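PDB 6FIG: receptor-like protein kinase ANXUR1 from Arabidopsis thaliana, which probably relays extracellular signals during plant reproduction, its malectin-like ectodomain acting as the sensing part of a membrane-bound serine/threonine kinase. Local coordinates for residues M188-V193 with R209-D214; T252-G257 with L268-Q273; L282-C287 with N365-F370. All coordinates share one frame; numbering follows the deposited sequence.

The three contacts illustrate how a beta-sandwich is held by different chemistry in different places. All are largely buried and reach one calcium ion. Contact 3 is regular antiparallel pairing within a sheet, with every touching residue buried. Contact 1 lies one strand further on: strand 185-192, a neighbour of 363-372, takes a short parallel bridge from 212-213, which brings an exposed tyrosine. Strand 252-255 of contact 2 also neighbours 363-372, but meets strand 268-273 of another sheet chiefly through side chains, with no backbone hydrogen bond. A backbone ladder dominates contact 3, contact 1 joins two backbone bonds to arginine-tryptophan packing, and contact 2 is mainly apolar; Asp214 of contact 1 ties Arg254 to Trp270.

Contact 1 (M188-V193 with R209-D214); sequences MFRLNV and RTWYND. With CA (calcium ion), chain H.
Tyr212 O is gripped from two neighbouring positions of segment 188-193, in a short parallel beta bridge of the malectin-like domain. Asn192 N donates to it at 2.8 Å, arriving from above the carbonyl plane and along a bent path. The CA of Leu191 adds a CA-H...O contact to the same oxygen at 3.1 Å. The return bond is much straighter: Tyr212 N reaches Arg190 O with an N-H...O angle of 178°, and this oxygen also lies at the edge of the Tyr212 ring, in its plane.

Arg190 and Trp211 carry the side-chain packing. With CG anti to the backbone N (chi1 178°), the arginine chain runs out across the indole: CG sits 3.4 Å from Trp211 CE3, and CD lies over one face of the ring as a CH-pi contact. The bend at chi3 lifts the guanidinium off the ring while CZ stays above its face, the planes 68° apart, too far for more than a weak cation-pi attraction. One face of the guanidinium is covered by Arg209 CD, 3.6 Å from Arg190 CZ. A water bridges the two arginines, accepting from Arg190 NH2 and Arg209 NH1, and each has acidic company: Glu125 and Glu368 for Arg190, Asp203 for Arg209. A second water accepts from Arg190 NH1 and donates to Thr210 O, tying the guanidinium to the opposing backbone.

At the Asn192-Val193 end, Asn192 OD1 (2.3 Å) and Val193 O bind the calcium ion, whose site Ile249, Thr252 and Asn365 complete. On the face shared with Tyr212, Leu191 crosses Asp214 at about a right angle, its CD1 resting 3.8 Å from Asp214 CB.

Contact 2 (T252-G257 with L268-Q273); sequences TARSQG and LTWMFQ. With CA (calcium ion), chain H.
Leu268 supplies most of the apolar packing, touching three successive residues of 252-257, two with its methyl branches and one with CB. Its CG stands anti to the backbone N (chi1 -164°), which sends CD1 to within 4.1 Å of Arg254 CD while CD2 lies 4.0 Å from the carbonyl carbon of Ser255. Gln256 slides past in the opposite direction, its CG against Leu268 CB. Arg254 CD also meets CZ2 of Trp270, so this one methylene touches both leucine and indole.

Polar links between the two segments are indirect. Asp214 OD2 takes both Arg254 NE and Trp270 NE1, and so joins the strands through one carboxylate oxygen; the paired charge would be expected to keep this acid ionised. Gln256 turns its amide to Ser362 and Ser266.

Metal bonding occupies the far end of strand 252-255. Thr252 grips the calcium ion twice, through its carbonyl O and through OG1, both at 2.4 Å.

The strands cross at 111°, with no backbone bond between them, and Trp270 and Phe272 pack onto strand 363-372: this is the face-to-face packing of two sheets in a beta-sandwich.

Contact 3 (L282-C287 with N365-F370); sequences LRLHFC and NGLEIF. With CA (calcium ion), chain H.
Leu284 and Leu367 lie side by side in the tightly packed half of this antiparallel pairing, with their CD1 methyls 3.6 Å apart. Leu282 and Ile369 follow two residues along, at the next pair on the same face; strand 327-336 continues the layer and strand 299-303 of the other sheet covers it. Beneath, the backbones are firmly zipped, as in the nearly straight bond from Arg283 N to Glu368 O at 2.8 Å.

The other face is polar and partly mediated by water, though still buried. His285 NE2 donates to Glu368 OE1 at 2.8 Å; the oxygen lies in the ring plane and is met on its anti side, with the donor 32° out of the carboxylate plane. Arg283 runs alongside Glu368 without a salt bridge; a water accepts from Arg283 NH1 and donates to OE1, bridging the two charged groups. The arginine's own partner is Asp331, while Tyr250 OH meets His285 ND1 and so helps fix the imidazole's rotation.

Toward the metal the ladder loses its regularity. His285 O accepts from both Gly366 N and Asn365 N, and Asn365 ND2 reaches Cys287 O. With Asn365 O bound to calcium, this is a classic beta bulge set at a metal site.

Contact 1 (M188-V193 with R209-D214)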
# COMPACT_ATOMS: atom_id res chain seq x y z
N MET A 188 -7.09 -21.92 -1.63
CA MET A 188 -6.50 -23.10 -2.23
C MET A 188 -5.88 -22.78 -3.57
O MET A 188 -4.81 -23.26 -3.88
CB MET A 188 -7.55 -24.21 -2.38
CG MET A 188 -8.31 -24.54 -1.12
SD MET A 188 -7.26 -25.16 0.23
CE MET A 188 -6.75 -26.75 -0.39
N PHE A 189 -6.62 -22.05 -4.41
CA PHE A 189 -6.18 -21.67 -5.76
C PHE A 189 -6.75 -20.30 -6.08
O PHE A 189 -7.85 -19.95 -5.62
CB PHE A 189 -6.68 -22.67 -6.82
CG PHE A 189 -6.17 -24.05 -6.60
CD1 PHE A 189 -4.91 -24.41 -7.03
CD2 PHE A 189 -6.92 -24.97 -5.87
CE1 PHE A 189 -4.41 -25.65 -6.77
CE2 PHE A 189 -6.43 -26.22 -5.60
CZ PHE A 189 -5.18 -26.57 -6.05
N ARG A 190 -5.97 -19.55 -6.84
CA ARG A 190 -6.36 -18.21 -7.25
C ARG A 190 -5.80 -17.97 -8.62
O ARG A 190 -4.57 -17.91 -8.79
CB ARG A 190 -5.81 -17.15 -6.29
CG ARG A 190 -6.15 -15.74 -6.71
CD ARG A 190 -5.84 -14.72 -5.64
NE ARG A 190 -6.69 -14.81 -4.47
CZ ARG A 190 -6.31 -15.16 -3.23
NH1 ARG A 190 -5.09 -15.59 -2.98
NH2 ARG A 190 -7.20 -15.09 -2.25
N LEU A 191 -6.69 -17.88 -9.62
CA LEU A 191 -6.29 -17.90 -11.01
C LEU A 191 -6.79 -16.72 -11.81
O LEU A 191 -7.94 -16.31 -11.68
CB LEU A 191 -6.81 -19.17 -11.72
CG LEU A 191 -6.50 -20.50 -11.06
CD1 LEU A 191 -7.11 -21.62 -11.87
CD2 LEU A 191 -5.00 -20.72 -10.87
N ASN A 192 -5.89 -16.17 -12.63
CA ASN A 192 -6.28 -15.29 -13.72
C ASN A 192 -6.54 -16.17 -14.93
O ASN A 192 -5.61 -16.62 -15.59
CB ASN A 192 -5.16 -14.29 -14.03
CG ASN A 192 -5.55 -13.29 -15.09
OD1 ASN A 192 -6.73 -13.22 -15.46
ND2 ASN A 192 -4.58 -12.53 -15.60
N VAL A 193 -7.82 -16.41 -15.20
CA VAL A 193 -8.22 -17.31 -16.29
C VAL A 193 -7.99 -16.62 -17.64
O VAL A 193 -8.48 -15.51 -17.89
CB VAL A 193 -9.67 -17.82 -16.09
CG1 VAL A 193 -10.09 -18.68 -17.28
CG2 VAL A 193 -9.76 -18.64 -14.81
N ARG A 209 -2.32 -10.28 -3.24
CA ARG A 209 -2.61 -11.62 -3.72
C ARG A 209 -1.99 -11.82 -5.11
O ARG A 209 -2.02 -10.93 -5.95
CB ARG A 209 -4.11 -11.84 -3.87
CG ARG A 209 -4.89 -11.75 -2.57
CD ARG A 209 -6.39 -11.56 -2.82
NE ARG A 209 -6.64 -10.31 -3.51
CZ ARG A 209 -7.84 -9.80 -3.78
NH1 ARG A 209 -8.96 -10.42 -3.43
NH2 ARG A 209 -7.91 -8.66 -4.45
N THR A 210 -1.43 -13.00 -5.32
CA THR A 210 -0.93 -13.37 -6.63
C THR A 210 -2.04 -14.12 -7.37
O THR A 210 -2.65 -15.01 -6.81
CB THR A 210 0.31 -14.26 -6.50
OG1 THR A 210 1.29 -13.53 -5.76
CG2 THR A 210 0.89 -14.59 -7.85
N TRP A 211 -2.28 -13.75 -8.62
CA TRP A 211 -3.28 -14.44 -9.46
C TRP A 211 -2.52 -15.20 -10.55
O TRP A 211 -1.82 -14.59 -11.36
CB TRP A 211 -4.28 -13.46 -10.06
CG TRP A 211 -5.00 -12.61 -9.07
CD1 TRP A 211 -4.49 -11.56 -8.34
CD2 TRP A 211 -6.37 -12.76 -8.65
NE1 TRP A 211 -5.47 -11.03 -7.53
CE2 TRP A 211 -6.63 -11.76 -7.69
CE3 TRP A 211 -7.41 -13.64 -9.02
CZ2 TRP A 211 -7.86 -11.62 -7.09
CZ3 TRP A 211 -8.63 -13.48 -8.43
CH2 TRP A 211 -8.86 -12.48 -7.48
N TYR A 212 -2.62 -16.52 -10.58
CA TYR A 212 -1.78 -17.33 -11.46
C TYR A 212 -2.51 -17.72 -12.74
O TYR A 212 -3.74 -17.94 -12.73
CB TYR A 212 -1.37 -18.60 -10.74
CG TYR A 212 -0.52 -18.36 -9.52
CD1 TYR A 212 0.85 -18.28 -9.63
CD2 TYR A 212 -1.09 -18.20 -8.26
CE1 TYR A 212 1.65 -18.07 -8.51
CE2 TYR A 212 -0.31 -17.98 -7.13
CZ TYR A 212 1.05 -17.91 -7.26
OH TYR A 212 1.81 -17.69 -6.14
N ASN A 213 -1.76 -17.85 -13.82
CA ASN A 213 -2.34 -18.35 -15.05
C ASN A 213 -2.99 -19.73 -14.83
O ASN A 213 -2.49 -20.54 -14.05
CB ASN A 213 -1.31 -18.40 -16.17
CG ASN A 213 -1.87 -19.00 -17.44
OD1 ASN A 213 -1.64 -20.16 -17.72
ND2 ASN A 213 -2.65 -18.22 -18.20
N ASP A 214 -4.13 -19.95 -15.49
CA ASP A 214 -4.93 -21.16 -15.27
C ASP A 214 -4.55 -22.38 -16.10
O ASP A 214 -5.04 -23.47 -15.83
CB ASP A 214 -6.42 -20.86 -15.48
CG ASP A 214 -6.75 -20.62 -16.93
OD1 ASP A 214 -6.04 -19.80 -17.57
OD2 ASP A 214 -7.70 -21.26 -17.45
CA CA H . -8.64 -13.27 -16.78
O HOH W 1 -9.50 -13.09 -2.49
O HOH W 2 -2.76 -16.35 -4.49

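Contact 2 (T252-G257 with L268-Q273)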
# COMPACT_ATOMS: atom_id res chain seq x y z
N THR A 252 -9.01 -10.31 -19.30
CA THR A 252 -8.69 -11.52 -20.02
C THR A 252 -9.66 -12.63 -19.65
O THR A 252 -10.17 -12.67 -18.54
CB THR A 252 -7.27 -12.03 -19.76
OG1 THR A 252 -7.11 -12.22 -18.35
CG2 THR A 252 -6.22 -11.04 -20.30
N ALA A 253 -9.85 -13.56 -20.58
CA ALA A 253 -10.71 -14.71 -20.33
C ALA A 253 -10.25 -15.91 -21.14
O ALA A 253 -9.52 -15.79 -22.13
CB ALA A 253 -12.16 -14.36 -20.68
N ARG A 254 -10.70 -17.08 -20.70
CA ARG A 254 -10.60 -18.29 -21.51
C ARG A 254 -12.01 -18.58 -21.98
O ARG A 254 -12.97 -18.50 -21.20
CB ARG A 254 -10.03 -19.47 -20.73
CG ARG A 254 -9.70 -20.68 -21.58
CD ARG A 254 -9.03 -21.78 -20.78
NE ARG A 254 -7.76 -21.32 -20.21
CZ ARG A 254 -6.62 -21.19 -20.88
NH1 ARG A 254 -6.52 -21.54 -22.17
NH2 ARG A 254 -5.53 -20.75 -20.26
N SER A 255 -12.13 -18.91 -23.26
CA SER A 255 -13.41 -19.29 -23.84
C SER A 255 -13.23 -20.58 -24.60
O SER A 255 -12.12 -21.07 -24.76
CB SER A 255 -13.91 -18.18 -24.76
OG SER A 255 -13.10 -18.06 -25.91
N GLN A 256 -14.33 -21.14 -25.10
CA GLN A 256 -14.22 -22.35 -25.91
C GLN A 256 -13.77 -22.04 -27.31
O GLN A 256 -12.97 -22.77 -27.86
CB GLN A 256 -15.51 -23.15 -25.90
CG GLN A 256 -15.67 -23.91 -24.60
CD GLN A 256 -16.91 -24.76 -24.61
OE1 GLN A 256 -17.99 -24.26 -24.29
NE2 GLN A 256 -16.77 -26.03 -24.98
N GLY A 257 -14.28 -20.94 -27.87
CA GLY A 257 -13.76 -20.41 -29.14
C GLY A 257 -14.84 -20.16 -30.18
O GLY A 257 -16.03 -20.22 -29.86
N LEU A 268 -15.06 -27.26 -21.48
CA LEU A 268 -13.82 -26.69 -20.97
C LEU A 268 -13.76 -27.16 -19.51
O LEU A 268 -14.71 -26.97 -18.76
CB LEU A 268 -13.89 -25.19 -21.09
CG LEU A 268 -12.67 -24.29 -21.00
CD1 LEU A 268 -11.57 -24.74 -21.93
CD2 LEU A 268 -13.14 -22.87 -21.34
N THR A 269 -12.66 -27.82 -19.14
CA THR A 269 -12.58 -28.52 -17.86
C THR A 269 -11.31 -28.15 -17.10
O THR A 269 -10.21 -28.29 -17.64
CB THR A 269 -12.61 -30.04 -18.08
OG1 THR A 269 -13.82 -30.41 -18.77
CG2 THR A 269 -12.52 -30.82 -16.75
N TRP A 270 -11.49 -27.70 -15.86
CA TRP A 270 -10.38 -27.47 -14.92
C TRP A 270 -10.46 -28.52 -13.81
O TRP A 270 -11.56 -28.90 -13.39
CB TRP A 270 -10.46 -26.09 -14.29
CG TRP A 270 -10.31 -24.90 -15.19
CD1 TRP A 270 -9.17 -24.18 -15.40
CD2 TRP A 270 -11.33 -24.27 -15.98
NE1 TRP A 270 -9.42 -23.13 -16.27
CE2 TRP A 270 -10.74 -23.17 -16.64
CE3 TRP A 270 -12.69 -24.54 -16.19
CZ2 TRP A 270 -11.46 -22.33 -17.47
CZ3 TRP A 270 -13.40 -23.69 -17.01
CH2 TRP A 270 -12.79 -22.61 -17.65
N MET A 271 -9.32 -28.98 -13.32
CA MET A 271 -9.28 -29.93 -12.21
C MET A 271 -8.26 -29.48 -11.16
O MET A 271 -7.17 -29.03 -11.51
CB MET A 271 -8.94 -31.33 -12.70
CG MET A 271 -9.22 -32.42 -11.67
SD MET A 271 -8.90 -34.10 -12.27
CE MET A 271 -9.74 -34.04 -13.85
N PHE A 272 -8.64 -29.67 -9.90
CA PHE A 272 -7.87 -29.21 -8.74
C PHE A 272 -7.77 -30.30 -7.69
O PHE A 272 -8.77 -30.96 -7.39
CB PHE A 272 -8.56 -28.00 -8.13
CG PHE A 272 -8.70 -26.88 -9.08
CD1 PHE A 272 -7.64 -26.02 -9.31
CD2 PHE A 272 -9.88 -26.72 -9.82
CE1 PHE A 272 -7.75 -24.99 -10.22
CE2 PHE A 272 -9.99 -25.70 -10.74
CZ PHE A 272 -8.92 -24.83 -10.94
N GLN A 273 -6.56 -30.49 -7.16
CA GLN A 273 -6.32 -31.39 -6.05
C GLN A 273 -6.59 -30.64 -4.74
O GLN A 273 -6.01 -29.59 -4.50
CB GLN A 273 -4.88 -31.90 -6.08
CG GLN A 273 -4.54 -32.68 -7.34
CD GLN A 273 -5.35 -33.96 -7.49
OE1 GLN A 273 -5.64 -34.65 -6.51
NE2 GLN A 273 -5.71 -34.29 -8.73
CA CA H . -8.64 -13.27 -16.78

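Contact 3 (L282-C287 with N365-F370)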
# COMPACT_ATOMS: atom_id res chain seq x y z
N LEU A 282 -16.20 -22.08 -4.70
CA LEU A 282 -15.60 -21.66 -5.96
C LEU A 282 -16.20 -20.31 -6.30
O LEU A 282 -17.42 -20.17 -6.41
CB LEU A 282 -15.89 -22.63 -7.10
CG LEU A 282 -15.16 -23.96 -7.08
CD1 LEU A 282 -15.73 -24.88 -6.00
CD2 LEU A 282 -15.27 -24.61 -8.45
N ARG A 283 -15.32 -19.33 -6.44
CA ARG A 283 -15.67 -17.98 -6.85
C ARG A 283 -15.29 -17.81 -8.31
O ARG A 283 -14.11 -17.82 -8.65
CB ARG A 283 -14.93 -16.94 -6.00
CG ARG A 283 -15.28 -15.54 -6.43
CD ARG A 283 -14.85 -14.51 -5.41
NE ARG A 283 -15.77 -14.57 -4.30
CZ ARG A 283 -15.76 -13.77 -3.25
NH1 ARG A 283 -14.82 -12.81 -3.14
NH2 ARG A 283 -16.71 -13.90 -2.34
N LEU A 284 -16.31 -17.70 -9.18
CA LEU A 284 -16.08 -17.54 -10.61
C LEU A 284 -16.22 -16.09 -10.95
O LEU A 284 -17.23 -15.48 -10.62
CB LEU A 284 -17.09 -18.38 -11.41
CG LEU A 284 -16.75 -19.87 -11.54
CD1 LEU A 284 -16.69 -20.61 -10.23
CD2 LEU A 284 -17.79 -20.52 -12.44
N HIS A 285 -15.19 -15.54 -11.57
CA HIS A 285 -15.15 -14.14 -11.95
C HIS A 285 -15.47 -14.00 -13.45
O HIS A 285 -14.87 -14.70 -14.27
CB HIS A 285 -13.75 -13.56 -11.70
CG HIS A 285 -13.38 -13.48 -10.26
ND1 HIS A 285 -13.62 -12.35 -9.50
CD2 HIS A 285 -12.80 -14.37 -9.44
CE1 HIS A 285 -13.18 -12.56 -8.27
NE2 HIS A 285 -12.67 -13.78 -8.21
N PHE A 286 -16.37 -13.08 -13.76
CA PHE A 286 -16.80 -12.87 -15.15
C PHE A 286 -16.78 -11.41 -15.54
O PHE A 286 -17.08 -10.55 -14.72
CB PHE A 286 -18.23 -13.37 -15.37
CG PHE A 286 -18.43 -14.81 -15.09
CD1 PHE A 286 -18.11 -15.79 -16.04
CD2 PHE A 286 -19.07 -15.22 -13.91
CE1 PHE A 286 -18.38 -17.13 -15.79
CE2 PHE A 286 -19.32 -16.55 -13.67
CZ PHE A 286 -18.99 -17.51 -14.61
N CYS A 287 -16.50 -11.13 -16.81
CA CYS A 287 -16.68 -9.80 -17.35
C CYS A 287 -16.72 -9.98 -18.86
O CYS A 287 -15.79 -10.54 -19.44
CB CYS A 287 -15.55 -8.85 -16.96
SG CYS A 287 -15.73 -7.16 -17.60
N ASN A 365 -13.29 -15.50 -16.53
CA ASN A 365 -12.19 -14.51 -16.42
C ASN A 365 -11.25 -14.75 -15.24
O ASN A 365 -10.08 -14.38 -15.30
CB ASN A 365 -12.74 -13.10 -16.32
CG ASN A 365 -13.63 -12.71 -17.51
OD1 ASN A 365 -14.69 -13.32 -17.69
ND2 ASN A 365 -13.24 -11.67 -18.28
N GLY A 366 -11.75 -15.36 -14.18
CA GLY A 366 -10.94 -15.60 -12.98
C GLY A 366 -11.57 -16.69 -12.16
O GLY A 366 -12.77 -16.99 -12.30
N LEU A 367 -10.78 -17.27 -11.25
CA LEU A 367 -11.28 -18.34 -10.40
C LEU A 367 -10.54 -18.39 -9.09
O LEU A 367 -9.32 -18.46 -9.09
CB LEU A 367 -11.13 -19.69 -11.10
CG LEU A 367 -11.62 -20.94 -10.36
CD1 LEU A 367 -13.11 -20.90 -10.01
CD2 LEU A 367 -11.31 -22.16 -11.21
N GLU A 368 -11.28 -18.42 -8.00
CA GLU A 368 -10.69 -18.67 -6.69
C GLU A 368 -11.39 -19.84 -6.05
O GLU A 368 -12.61 -20.01 -6.21
CB GLU A 368 -10.81 -17.46 -5.81
CG GLU A 368 -10.06 -16.26 -6.34
CD GLU A 368 -10.38 -15.02 -5.56
OE1 GLU A 368 -11.46 -14.44 -5.76
OE2 GLU A 368 -9.58 -14.62 -4.65
N ILE A 369 -10.63 -20.66 -5.33
CA ILE A 369 -11.18 -21.80 -4.60
C ILE A 369 -10.77 -21.65 -3.14
O ILE A 369 -9.58 -21.53 -2.86
CB ILE A 369 -10.70 -23.13 -5.17
CG1 ILE A 369 -11.12 -23.22 -6.66
CG2 ILE A 369 -11.26 -24.28 -4.35
CD1 ILE A 369 -10.70 -24.46 -7.36
N PHE A 370 -11.77 -21.63 -2.26
CA PHE A 370 -11.54 -21.52 -0.80
C PHE A 370 -12.06 -22.74 -0.05
O PHE A 370 -13.15 -23.23 -0.34
CB PHE A 370 -12.27 -20.31 -0.27
CG PHE A 370 -11.86 -19.03 -0.92
CD1 PHE A 370 -10.69 -18.37 -0.54
CD2 PHE A 370 -12.64 -18.48 -1.92
CE1 PHE A 370 -10.32 -17.20 -1.18
CE2 PHE A 370 -12.26 -17.30 -2.54
CZ PHE A 370 -11.11 -16.68 -2.17
CA CA H . -8.64 -13.27 -16.78
O HOH W 3 -12.36 -12.23 -4.46